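Esterase/lipase (Lactobacillus rhamnosus, PDB 4N5H) probably hydrolyses carboxylic esters, and may transfer acyl groups, as a serine esterase of the alpha/beta-hydrolase fold. Local coordinates at residues 108-112 and 113-117; 135-138 and 139-142; 270-273 and 274-278. The protein carries 1 engineered substitution. All coordinates share one frame; numbering follows the deposited sequence.

Contact 1 of 3, residues 108-112 and 113-117; sequences PDVDL and RGQIQ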
# COMPACT_ATOMS: atom_id res chain seq x y z
N PRO A 108 9.01 30.65 2.29
CA PRO A 108 9.47 32.02 2.08
C PRO A 108 10.05 32.19 0.66
O PRO A 108 10.55 33.25 0.31
CB PRO A 108 10.65 32.10 3.12
CG PRO A 108 11.21 30.73 3.07
CD PRO A 108 10.05 29.80 2.94
N ASP A 109 9.90 31.20 -0.22
CA ASP A 109 10.40 31.30 -1.59
C ASP A 109 9.66 32.29 -2.49
O ASP A 109 10.24 32.82 -3.46
CB ASP A 109 10.40 29.93 -2.20
CG ASP A 109 11.31 29.01 -1.41
OD1 ASP A 109 12.44 29.47 -1.04
OD2 ASP A 109 10.85 27.92 -1.10
N VAL A 110 8.40 32.50 -2.22
CA VAL A 110 7.65 33.59 -2.78
C VAL A 110 7.04 34.40 -1.61
O VAL A 110 7.18 34.05 -0.41
CB VAL A 110 6.51 33.09 -3.70
CG1 VAL A 110 7.12 32.37 -4.89
CG2 VAL A 110 5.62 32.13 -2.93
N ASP A 111 6.37 35.48 -1.97
CA ASP A 111 5.55 36.22 -1.05
C ASP A 111 4.08 36.09 -1.48
O ASP A 111 3.77 35.23 -2.33
CB ASP A 111 5.97 37.72 -0.95
CG ASP A 111 5.90 38.46 -2.21
OD1 ASP A 111 5.07 38.15 -3.09
OD2 ASP A 111 6.64 39.48 -2.35
N LEU A 112 3.22 36.85 -0.83
CA LEU A 112 1.76 36.72 -1.08
C LEU A 112 1.45 36.95 -2.53
O LEU A 112 0.62 36.30 -3.10
CB LEU A 112 1.03 37.69 -0.17
CG LEU A 112 -0.52 37.82 -0.44
CD1 LEU A 112 -1.21 36.42 -0.30
CD2 LEU A 112 -1.13 38.83 0.52
N ARG A 113 2.12 37.92 -3.19
CA ARG A 113 1.84 38.16 -4.59
C ARG A 113 2.08 36.93 -5.45
O ARG A 113 1.29 36.64 -6.38
CB ARG A 113 2.59 39.42 -5.13
CG ARG A 113 2.45 39.64 -6.59
CD ARG A 113 3.21 40.85 -7.07
NE ARG A 113 2.67 42.12 -6.61
CZ ARG A 113 3.21 42.87 -5.66
NH1 ARG A 113 4.30 42.43 -4.98
NH2 ARG A 113 2.64 44.05 -5.33
N GLY A 114 3.20 36.22 -5.22
CA GLY A 114 3.55 34.99 -6.01
C GLY A 114 2.42 33.96 -5.78
O GLY A 114 2.02 33.31 -6.75
N GLN A 115 1.93 33.86 -4.57
CA GLN A 115 0.83 32.88 -4.23
C GLN A 115 -0.45 33.21 -4.98
O GLN A 115 -1.10 32.34 -5.60
CB GLN A 115 0.55 32.73 -2.72
CG GLN A 115 1.81 32.22 -2.05
CD GLN A 115 1.60 31.87 -0.62
OE1 GLN A 115 0.84 32.52 0.11
NE2 GLN A 115 2.22 30.80 -0.22
N ILE A 116 -0.82 34.48 -4.97
CA ILE A 116 -1.98 34.96 -5.69
C ILE A 116 -1.85 34.81 -7.19
O ILE A 116 -2.77 34.34 -7.86
CB ILE A 116 -2.30 36.44 -5.30
CG1 ILE A 116 -2.72 36.51 -3.78
CG2 ILE A 116 -3.29 37.01 -6.30
CD1 ILE A 116 -4.13 35.97 -3.49
N GLN A 117 -0.65 35.04 -7.71
CA GLN A 117 -0.40 34.86 -9.15
C GLN A 117 -0.54 33.38 -9.53
O GLN A 117 -1.15 33.07 -10.58
CB GLN A 117 0.95 35.41 -9.54
CG GLN A 117 0.93 36.91 -9.56
CD GLN A 117 2.31 37.54 -9.94
OE1 GLN A 117 3.33 36.86 -10.04
NE2 GLN A 117 2.32 38.84 -10.16
O HOH W 1 6.43 40.49 -4.97
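Asp-111 meets Arg-113 and Gly-114 as the N-cap of helix 112-129, one of the helices packed on the sheet of this alpha/beta-hydrolase fold. The cap is made by one carboxylate oxygen, Asp-111 OD1, which takes two weak bonds. The bond from Arg-113 N to Asp-111 OD1 is short (3.0 Å) but strongly bent (121°), while the one from Gly-114 N to the same OD1 is straighter but longer, 3.4 Å. A chi1 of 60° sets CG between the backbone N and the carbonyl carbon, turning OD1 toward the amides of the first turn. Water 1 then joins the second oxygen to the arginine, donating to Asp-111 OD2 and accepting in the guanidinium plane from Arg-113 NH1. That guanidinium is also held by a salt bridge to Asp-214 and by Leu-167 O. Regular helix bonds follow, Gln-115 N to Asp-111 O at 3.2 Å and Ile-116 N to Leu-112 O at 3.0 Å. Gln-115 NE2 reaches the carbonyls of Arg-105 and Trp-77, while its buried OE1 has no partner in the model. Leu-112 and Ile-116 run alongside each other, both directed at helix 147-158, with Leu-112 CD1 3.8 Å from Ile-116 CG1. Before the cap, Val-110 CG2 rests 3.9 Å from Gln-115 CG.

Contact 2 of 3, residues 135-138 and 139-142; sequences FDLD and HVLL
Asp-136 uses one carboxylate oxygen on Asp-138 N and the other on the His-139 ring, which stands nearly perpendicular to it. His-139 ND1 donates to Asp-136 OD2 over 2.8 Å, almost straight at 173°. The oxygen lies in the ring plane and is approached on its syn side but somewhat out of the carboxylate plane; the two planes are 89° apart. The other oxygen closes an Asx turn: Asp-138 N reaches Asp-136 OD1 at 2.9 Å from above the carboxylate plane. Together the two bonds fix the rotation of the carboxylate, whose chi1 of 169° sets CG opposite the backbone N. The histidine is tethered at its far nitrogen as well, where NE2 is hydrogen-bonded to Asp-309 OD1 of helix 288-311. Over one ring face lies Asp-138 CB, a CH-pi contact 4.2 Å from the centroid of the His-139 ring. Beyond the polar corner, Val-140 CG2 packs 3.4 Å from Leu-137 O and 4.1 Å from Leu-137 CD2, next to Phe-175. A bound calcium ion is about 5 Å from the Asp-136 side chain. This surface corner joins strands 135-136 and 140-145, both parallel to strand 66-72, and begins the strand leading to the probable nucleophile elbow of an alpha/beta hydrolase.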
# COMPACT_ATOMS: atom_id res chain seq x y z
N PHE A 135 -16.00 20.72 -16.81
CA PHE A 135 -16.28 21.79 -15.88
C PHE A 135 -17.30 22.80 -16.45
O PHE A 135 -17.05 23.44 -17.50
CB PHE A 135 -14.99 22.58 -15.55
CG PHE A 135 -14.07 21.82 -14.64
CD1 PHE A 135 -13.36 20.70 -15.09
CD2 PHE A 135 -13.99 22.14 -13.27
CE1 PHE A 135 -12.58 19.93 -14.23
CE2 PHE A 135 -13.28 21.35 -12.40
CZ PHE A 135 -12.56 20.26 -12.87
N ASP A 136 -18.38 22.99 -15.67
CA ASP A 136 -19.32 24.06 -15.93
C ASP A 136 -18.87 25.27 -15.24
O ASP A 136 -18.96 25.34 -13.97
CB ASP A 136 -20.71 23.60 -15.48
CG ASP A 136 -21.73 24.73 -15.45
OD1 ASP A 136 -21.48 25.83 -15.99
OD2 ASP A 136 -22.75 24.45 -14.81
N LEU A 137 -18.30 26.24 -15.95
CA LEU A 137 -17.82 27.42 -15.33
C LEU A 137 -18.84 28.58 -15.19
O LEU A 137 -18.48 29.65 -14.75
CB LEU A 137 -16.59 27.90 -16.07
CG LEU A 137 -15.39 26.93 -16.01
CD1 LEU A 137 -14.22 27.53 -16.82
CD2 LEU A 137 -14.95 26.66 -14.54
N ASP A 138 -20.11 28.30 -15.49
CA ASP A 138 -21.16 29.27 -15.18
C ASP A 138 -21.59 29.19 -13.73
O ASP A 138 -22.20 30.13 -13.20
CB ASP A 138 -22.35 29.04 -16.10
CG ASP A 138 -22.07 29.48 -17.55
OD1 ASP A 138 -21.16 30.34 -17.76
OD2 ASP A 138 -22.73 28.93 -18.38
N HIS A 139 -21.25 28.09 -13.07
CA HIS A 139 -21.61 27.87 -11.70
C HIS A 139 -20.35 27.40 -11.01
O HIS A 139 -19.99 26.22 -11.15
CB HIS A 139 -22.63 26.82 -11.61
CG HIS A 139 -23.89 27.13 -12.39
ND1 HIS A 139 -24.18 26.46 -13.57
CD2 HIS A 139 -24.86 28.08 -12.26
CE1 HIS A 139 -25.28 26.96 -14.13
NE2 HIS A 139 -25.74 27.90 -13.33
N VAL A 140 -19.78 28.30 -10.19
CA VAL A 140 -18.43 28.09 -9.60
C VAL A 140 -18.51 28.37 -8.11
O VAL A 140 -18.80 29.48 -7.66
CB VAL A 140 -17.34 28.91 -10.24
CG1 VAL A 140 -15.95 28.65 -9.59
CG2 VAL A 140 -17.27 28.61 -11.74
N LEU A 141 -18.11 27.37 -7.32
CA LEU A 141 -17.92 27.52 -5.89
C LEU A 141 -16.39 27.62 -5.61
O LEU A 141 -15.67 26.68 -5.95
CB LEU A 141 -18.45 26.33 -5.15
CG LEU A 141 -18.13 26.16 -3.66
CD1 LEU A 141 -18.45 27.38 -2.85
CD2 LEU A 141 -18.79 24.93 -3.06
N LEU A 142 -15.94 28.73 -5.05
CA LEU A 142 -14.56 28.92 -4.63
C LEU A 142 -14.49 28.65 -3.14
O LEU A 142 -15.30 29.26 -2.37
CB LEU A 142 -14.11 30.30 -4.90
CG LEU A 142 -12.65 30.62 -4.51
CD1 LEU A 142 -11.68 29.82 -5.33
CD2 LEU A 142 -12.39 32.10 -4.62

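Contact 3 of 3, residues 270-273 and 274-278; sequences ASAG and PHLKH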
# COMPACT_ATOMS: atom_id res chain seq x y z
N ALA A 270 -19.80 25.33 20.76
CA ALA A 270 -18.91 24.53 21.60
C ALA A 270 -19.57 23.28 22.12
O ALA A 270 -18.93 22.25 22.25
CB ALA A 270 -18.33 25.35 22.75
N SER A 271 -20.87 23.36 22.34
CA SER A 271 -21.66 22.23 22.82
C SER A 271 -21.70 21.07 21.85
O SER A 271 -21.97 19.92 22.27
CB SER A 271 -23.10 22.73 23.15
OG SER A 271 -23.76 23.20 22.02
N ALA A 272 -21.45 21.33 20.56
CA ALA A 272 -21.39 20.25 19.56
C ALA A 272 -20.07 19.44 19.60
O ALA A 272 -19.91 18.40 18.93
CB ALA A 272 -21.55 20.79 18.15
N GLY A 273 -19.16 19.80 20.46
CA GLY A 273 -18.13 18.90 20.86
C GLY A 273 -16.67 19.38 20.57
O GLY A 273 -16.42 20.15 19.66
N PRO A 274 -15.71 18.81 21.28
CA PRO A 274 -14.36 19.19 21.16
C PRO A 274 -13.67 18.68 19.88
O PRO A 274 -12.55 19.12 19.53
CB PRO A 274 -13.75 18.53 22.38
CG PRO A 274 -14.52 17.31 22.60
CD PRO A 274 -15.90 17.76 22.32
N HIS A 275 -14.29 17.66 19.26
CA HIS A 275 -13.74 17.13 18.04
C HIS A 275 -13.90 18.06 16.84
O HIS A 275 -13.20 17.88 15.82
CB HIS A 275 -14.38 15.76 17.74
CG HIS A 275 -15.87 15.79 17.69
ND1 HIS A 275 -16.65 16.06 18.80
CD2 HIS A 275 -16.73 15.62 16.66
CE1 HIS A 275 -17.92 15.99 18.47
NE2 HIS A 275 -18.00 15.71 17.18
N LEU A 276 -14.78 19.07 16.95
CA LEU A 276 -15.07 19.98 15.80
C LEU A 276 -14.02 21.08 15.85
O LEU A 276 -14.28 22.28 16.04
CB LEU A 276 -16.48 20.50 15.96
CG LEU A 276 -17.50 19.41 15.92
CD1 LEU A 276 -18.85 20.07 15.92
CD2 LEU A 276 -17.36 18.46 14.75
N LYS A 277 -12.80 20.62 15.62
CA LYS A 277 -11.61 21.46 15.67
C LYS A 277 -11.41 22.24 14.37
O LYS A 277 -12.20 22.18 13.47
CB LYS A 277 -10.40 20.56 15.90
CG LYS A 277 -10.09 19.57 14.76
CD LYS A 277 -8.74 18.89 14.91
CE LYS A 277 -7.60 19.84 14.50
NZ LYS A 277 -7.44 20.21 13.07
N HIS A 278 -10.30 23.01 14.31
CA HIS A 278 -9.93 23.73 13.09
C HIS A 278 -10.00 22.80 11.92
O HIS A 278 -9.44 21.72 11.93
CB HIS A 278 -8.47 24.21 13.29
CG HIS A 278 -7.96 25.09 12.21
ND1 HIS A 278 -8.51 26.33 11.95
CD2 HIS A 278 -6.90 24.96 11.38
CE1 HIS A 278 -7.87 26.88 10.94
NE2 HIS A 278 -6.85 26.11 10.62
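Gly-273 and Leu-276 bracket a type I beta turn, a local buried contact in the loop between strand 263-268 and helix 280-283. In an alpha/beta hydrolase this loop carries the histidine of the probable Ser-His-Asp triad, here His-278, with NE2 hydrogen-bonded to Ser-146 OG and ND1 to Asp-243 OD1. The turn is closed by a weak bond, Leu-276 N to Gly-273 O at 3.3 Å, though fairly straight at 165°. Gly-273 takes up a backbone conformation, with positive phi, that is characteristic of glycine, and the His-275 ring lies close against it. Leu-276 then centres an inverse gamma turn, in which Lys-277 N reaches His-275 O in a weak bond. Among the side chains, chi1 of 55° carries the His-275 ring back over the turn, bringing CE1 to 3.2 Å from Ala-272 O. Leu-276 CG sits over one face of that ring, 3.9 Å above its plane and toward the rim. His-275 NE2 is hydrogen-bonded to Glu-289 OE2, and the ring also meets Trp-125, Phe-129 and Tyr-41 of a second subunit, so the turn is part of a subunit interface. Leu-276 also ties back to the short 3-10 segment, its CD1 touching Ala-272 CB at 3.6 Å.

From the N terminus the three contacts come in series; none nests in or crosses another, and each is a short local closure. Contact 1 ends the loop after strand 98-102 and starts helix 112-129. At the far end of that helix the chain enters strand 135-136, and contact 2 turns the corner into strand 140-145, so the two bracket one helical excursion from the sheet; their centres are 25 Å apart. Contact 3 comes much later, after strand 263-268, on the opposite side of the chain's centre from contact 1. The strand that begins at contact 2 runs on to Ser-146, and contact 3 includes His-278, two members of the probable triad, though the contacts do not touch.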